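Local coordinates for SusD-like carbohydrate binding protein BF1063 (Bacteroides fragilis NCTC 9343, PDB 3I4G) that probably binds carbohydrate at the outer membrane of the bacterium, at residues E250-T264 and Q376-V390. Sequence-based numbering, arbitrary orientation.
Sequences ENIFYIQYLENYLGT and QSANGLTPVIRYAEV. With EDO (1,2-ethanediol), chain C.
The carbonyl oxygen of F253 takes two N-H groups from one face of its plane: V384 N lies 2.8 Å and I385 N 3.0 Å from F253 O. I385 O in turn receives I252 N, 2.9 Å away, and the longer bond from F253 N. Each strand thus contributes a classic beta bulge where both chains turn a corner, and the V384 side chain lies alongside F253, its CB 3.7 Å from F253 CD2. On the helix side of the corner the extended chain of E250, with CG anti to the backbone N (chi1 174°), carries OE2 to R386 NH1 at 2.8 Å, a salt bridge whose N-H...O bond is bent and weak, with carboxylate and guanidinium planes 45° apart. R420, E447 and E451 extend this buried charge network. Nearby, the amide of N251 packs on P383 CG, its OD1 buried without a polar partner while ND2 bonds to the backbone of L239 and G245. On the other side of the corner, 254-257 and 380-383 pair in regular antiparallel fashion. L381 CD2 meets Y254 CD1 at 3.6 Å; on the opposite face one water joins Y257 OH to T382 OG1. At the far end N379 OD1 accepts E259 N (2.8 Å) at the start of the type I turn L258-Y261, and T264 pairs with A378. The whole forms a bulged two-stranded antiparallel sheet, set against helices 50-54 and 197-211 of this SusD-family fold and leading into helix 387-400.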
# COMPACT_ATOMS: atom_id res chain seq x y z
N GLU A 250 -3.82 15.86 -5.06
CA GLU A 250 -2.91 15.06 -4.24
C GLU A 250 -2.68 13.65 -4.78
O GLU A 250 -1.56 13.14 -4.74
CB GLU A 250 -3.42 14.97 -2.80
CG GLU A 250 -2.60 14.03 -1.92
CD GLU A 250 -2.70 14.30 -0.45
OE1 GLU A 250 -3.39 15.26 -0.04
OE2 GLU A 250 -2.04 13.53 0.30
N ASN A 251 -3.73 13.02 -5.29
CA ASN A 251 -3.65 11.65 -5.78
C ASN A 251 -3.04 11.65 -7.18
O ASN A 251 -3.70 11.93 -8.16
CB ASN A 251 -5.02 10.97 -5.75
CG ASN A 251 -5.51 10.68 -4.34
OD1 ASN A 251 -4.71 10.63 -3.39
ND2 ASN A 251 -6.82 10.51 -4.19
N ILE A 252 -1.76 11.34 -7.24
CA ILE A 252 -0.95 11.39 -8.46
C ILE A 252 -1.20 10.18 -9.33
O ILE A 252 -1.37 10.31 -10.54
CB ILE A 252 0.52 11.53 -8.09
CG1 ILE A 252 0.78 12.93 -7.53
CG2 ILE A 252 1.44 11.29 -9.31
CD1 ILE A 252 2.11 13.12 -6.78
N PHE A 253 -1.19 9.00 -8.72
CA PHE A 253 -1.43 7.73 -9.43
C PHE A 253 -2.37 6.92 -8.56
O PHE A 253 -2.17 6.82 -7.35
CB PHE A 253 -0.12 6.99 -9.75
CG PHE A 253 -0.31 5.79 -10.65
CD1 PHE A 253 -0.67 5.96 -11.97
CD2 PHE A 253 -0.12 4.50 -10.19
CE1 PHE A 253 -0.93 4.86 -12.78
CE2 PHE A 253 -0.35 3.41 -11.03
CZ PHE A 253 -0.76 3.59 -12.30
N TYR A 254 -3.37 6.30 -9.16
CA TYR A 254 -4.42 5.60 -8.42
C TYR A 254 -5.09 4.58 -9.29
O TYR A 254 -4.94 4.58 -10.54
CB TYR A 254 -5.45 6.63 -7.92
CG TYR A 254 -5.94 7.58 -8.97
CD1 TYR A 254 -6.91 7.18 -9.90
CD2 TYR A 254 -5.44 8.88 -9.05
CE1 TYR A 254 -7.36 8.09 -10.89
CE2 TYR A 254 -5.89 9.76 -10.00
CZ TYR A 254 -6.84 9.37 -10.91
OH TYR A 254 -7.27 10.28 -11.88
N ILE A 255 -5.86 3.70 -8.65
CA ILE A 255 -6.71 2.74 -9.33
C ILE A 255 -8.16 3.14 -9.09
O ILE A 255 -8.60 3.23 -7.94
CB ILE A 255 -6.50 1.29 -8.84
CG1 ILE A 255 -5.02 0.90 -8.75
CG2 ILE A 255 -7.28 0.37 -9.75
CD1 ILE A 255 -4.21 1.07 -10.07
N GLN A 256 -8.89 3.43 -10.18
CA GLN A 256 -10.28 3.76 -10.10
C GLN A 256 -11.10 2.53 -10.50
O GLN A 256 -10.87 1.96 -11.55
CB GLN A 256 -10.63 4.93 -11.03
CG GLN A 256 -12.10 5.24 -11.06
CD GLN A 256 -12.38 6.46 -11.86
OE1 GLN A 256 -12.24 6.45 -13.10
NE2 GLN A 256 -12.83 7.49 -11.21
N TYR A 257 -12.08 2.17 -9.68
CA TYR A 257 -13.03 1.09 -9.92
C TYR A 257 -14.39 1.71 -10.21
O TYR A 257 -14.87 2.52 -9.44
CB TYR A 257 -13.08 0.20 -8.70
CG TYR A 257 -11.78 -0.47 -8.34
CD1 TYR A 257 -10.89 0.13 -7.48
CD2 TYR A 257 -11.49 -1.75 -8.80
CE1 TYR A 257 -9.70 -0.49 -7.14
CE2 TYR A 257 -10.31 -2.37 -8.48
CZ TYR A 257 -9.43 -1.74 -7.66
OH TYR A 257 -8.27 -2.39 -7.30
N LEU A 258 -15.00 1.29 -11.31
CA LEU A 258 -16.32 1.73 -11.75
C LEU A 258 -17.22 0.53 -11.71
O LEU A 258 -16.94 -0.51 -12.33
CB LEU A 258 -16.27 2.33 -13.14
CG LEU A 258 -15.41 3.57 -13.34
CD1 LEU A 258 -15.51 4.00 -14.80
CD2 LEU A 258 -15.79 4.73 -12.44
N GLU A 259 -18.34 0.66 -11.00
CA GLU A 259 -19.24 -0.47 -10.79
C GLU A 259 -19.78 -1.07 -12.08
O GLU A 259 -20.05 -2.27 -12.12
CB GLU A 259 -20.41 -0.08 -9.87
CG GLU A 259 -21.27 1.00 -10.42
CD GLU A 259 -22.38 1.42 -9.46
OE1 GLU A 259 -22.59 0.78 -8.40
OE2 GLU A 259 -23.05 2.41 -9.75
N ASN A 260 -19.88 -0.30 -13.16
CA ASN A 260 -20.36 -0.91 -14.43
C ASN A 260 -19.26 -1.66 -15.24
O ASN A 260 -19.56 -2.22 -16.30
CB ASN A 260 -21.05 0.13 -15.33
CG ASN A 260 -22.28 0.78 -14.70
OD1 ASN A 260 -22.84 0.29 -13.69
ND2 ASN A 260 -22.75 1.88 -15.35
N TYR A 261 -18.01 -1.60 -14.78
CA TYR A 261 -16.84 -2.15 -15.46
C TYR A 261 -16.20 -3.14 -14.51
O TYR A 261 -16.79 -4.20 -14.28
CB TYR A 261 -15.90 -1.02 -15.89
CG TYR A 261 -16.49 -0.04 -16.89
CD1 TYR A 261 -17.40 0.93 -16.48
CD2 TYR A 261 -16.12 -0.07 -18.18
CE1 TYR A 261 -17.94 1.83 -17.38
CE2 TYR A 261 -16.64 0.85 -19.12
CZ TYR A 261 -17.54 1.80 -18.70
OH TYR A 261 -18.03 2.74 -19.57
N LEU A 262 -15.06 -2.82 -13.95
CA LEU A 262 -14.40 -3.69 -12.99
C LEU A 262 -14.60 -3.06 -11.63
O LEU A 262 -13.89 -2.17 -11.23
CB LEU A 262 -12.92 -3.87 -13.32
CG LEU A 262 -12.59 -4.47 -14.70
CD1 LEU A 262 -11.04 -4.62 -14.81
CD2 LEU A 262 -13.31 -5.77 -14.96
N GLY A 263 -15.66 -3.50 -10.98
CA GLY A 263 -15.97 -2.99 -9.65
C GLY A 263 -15.03 -3.62 -8.65
O GLY A 263 -14.43 -4.65 -8.89
N THR A 264 -14.88 -2.98 -7.51
CA THR A 264 -14.06 -3.55 -6.45
C THR A 264 -14.88 -4.41 -5.48
O THR A 264 -16.03 -4.12 -5.19
CB THR A 264 -13.29 -2.48 -5.64
OG1 THR A 264 -12.58 -3.16 -4.59
CG2 THR A 264 -14.22 -1.38 -5.01
N GLN A 376 -19.91 -6.55 -3.75
CA GLN A 376 -18.99 -7.40 -4.49
C GLN A 376 -18.47 -6.72 -5.76
O GLN A 376 -17.56 -7.21 -6.39
CB GLN A 376 -19.65 -8.73 -4.86
CG GLN A 376 -20.05 -9.54 -3.68
CD GLN A 376 -20.66 -10.90 -4.00
OE1 GLN A 376 -21.04 -11.19 -5.13
NE2 GLN A 376 -20.79 -11.73 -2.97
N SER A 377 -19.06 -5.60 -6.16
CA SER A 377 -18.66 -4.91 -7.38
C SER A 377 -19.08 -3.46 -7.24
O SER A 377 -20.09 -3.00 -7.79
CB SER A 377 -19.30 -5.56 -8.58
OG SER A 377 -18.89 -4.96 -9.81
N ALA A 378 -18.26 -2.72 -6.52
CA ALA A 378 -18.53 -1.35 -6.11
C ALA A 378 -17.64 -0.36 -6.82
O ALA A 378 -16.58 -0.69 -7.35
CB ALA A 378 -18.30 -1.22 -4.58
N ASN A 379 -18.08 0.89 -6.78
CA ASN A 379 -17.20 1.97 -7.14
C ASN A 379 -16.12 2.06 -6.07
O ASN A 379 -16.36 1.77 -4.90
CB ASN A 379 -17.96 3.29 -7.17
CG ASN A 379 -18.93 3.38 -8.29
OD1 ASN A 379 -18.69 2.95 -9.41
ND2 ASN A 379 -20.05 4.02 -8.00
N GLY A 380 -14.94 2.47 -6.43
CA GLY A 380 -13.85 2.62 -5.47
C GLY A 380 -12.72 3.42 -6.03
O GLY A 380 -12.59 3.57 -7.25
N LEU A 381 -11.86 3.94 -5.16
CA LEU A 381 -10.68 4.68 -5.59
C LEU A 381 -9.58 4.42 -4.58
O LEU A 381 -9.71 4.80 -3.39
CB LEU A 381 -11.03 6.15 -5.72
CG LEU A 381 -10.05 7.14 -6.33
CD1 LEU A 381 -8.80 7.32 -5.45
CD2 LEU A 381 -9.68 6.71 -7.72
N THR A 382 -8.51 3.78 -5.03
CA THR A 382 -7.39 3.44 -4.14
C THR A 382 -6.11 4.09 -4.65
O THR A 382 -5.52 3.63 -5.66
CB THR A 382 -7.22 1.93 -4.00
OG1 THR A 382 -6.90 1.37 -5.27
CG2 THR A 382 -8.50 1.30 -3.48
N PRO A 383 -5.66 5.16 -3.99
CA PRO A 383 -4.40 5.77 -4.40
C PRO A 383 -3.19 4.86 -4.29
O PRO A 383 -3.11 4.04 -3.35
CB PRO A 383 -4.26 6.94 -3.43
CG PRO A 383 -5.69 7.27 -3.06
CD PRO A 383 -6.31 5.95 -2.92
N VAL A 384 -2.28 5.02 -5.25
CA VAL A 384 -1.00 4.32 -5.28
C VAL A 384 0.12 5.28 -4.90
O VAL A 384 1.02 4.95 -4.13
CB VAL A 384 -0.78 3.70 -6.66
CG1 VAL A 384 0.56 3.01 -6.70
CG2 VAL A 384 -1.88 2.68 -6.98
N ILE A 385 0.09 6.50 -5.44
CA ILE A 385 1.04 7.55 -5.10
C ILE A 385 0.27 8.81 -4.75
O ILE A 385 -0.48 9.35 -5.56
CB ILE A 385 1.99 7.90 -6.27
CG1 ILE A 385 2.80 6.69 -6.75
CG2 ILE A 385 2.93 9.07 -5.90
CD1 ILE A 385 3.81 6.09 -5.74
N ARG A 386 0.45 9.26 -3.52
CA ARG A 386 -0.11 10.51 -3.01
C ARG A 386 1.00 11.54 -2.82
O ARG A 386 2.13 11.22 -2.43
CB ARG A 386 -0.86 10.30 -1.68
CG ARG A 386 -2.01 9.36 -1.79
CD ARG A 386 -3.00 9.43 -0.65
NE ARG A 386 -2.57 8.97 0.67
CZ ARG A 386 -2.26 9.75 1.72
NH1 ARG A 386 -2.10 11.07 1.62
NH2 ARG A 386 -2.05 9.17 2.89
N TYR A 387 0.63 12.80 -3.03
CA TYR A 387 1.61 13.88 -2.82
C TYR A 387 2.14 13.89 -1.37
O TYR A 387 3.27 14.27 -1.13
CB TYR A 387 1.03 15.24 -3.19
CG TYR A 387 2.01 16.39 -3.32
CD1 TYR A 387 3.10 16.30 -4.16
CD2 TYR A 387 1.80 17.58 -2.62
CE1 TYR A 387 3.95 17.37 -4.31
CE2 TYR A 387 2.66 18.64 -2.76
CZ TYR A 387 3.72 18.52 -3.60
OH TYR A 387 4.57 19.61 -3.78
N ALA A 388 1.34 13.48 -0.37
CA ALA A 388 1.90 13.42 0.97
C ALA A 388 3.09 12.48 1.05
O ALA A 388 4.04 12.75 1.78
CB ALA A 388 0.87 12.96 1.94
N GLU A 389 3.07 11.36 0.32
CA GLU A 389 4.22 10.46 0.32
C GLU A 389 5.41 11.15 -0.36
O GLU A 389 6.56 10.98 0.05
CB GLU A 389 3.91 9.15 -0.39
CG GLU A 389 5.14 8.23 -0.37
CD GLU A 389 5.04 6.97 -1.20
OE1 GLU A 389 3.92 6.57 -1.57
OE2 GLU A 389 6.11 6.37 -1.48
N VAL A 390 5.17 11.89 -1.44
CA VAL A 390 6.23 12.62 -2.10
C VAL A 390 6.93 13.60 -1.16
O VAL A 390 8.16 13.66 -1.13
CB VAL A 390 5.68 13.38 -3.35
CG1 VAL A 390 6.70 14.32 -3.96
CG2 VAL A 390 5.16 12.37 -4.39
C1 EDO C . -16.77 1.45 -1.78
O1 EDO C . -15.60 0.98 -2.49
C2 EDO C . -16.54 2.93 -1.56
O2 EDO C . -17.30 3.34 -0.44
O HOH W 1 -6.79 -1.40 -5.38
O HOH W 2 -22.13 -1.38 -6.79
O HOH W 3 -21.97 -3.59 -9.76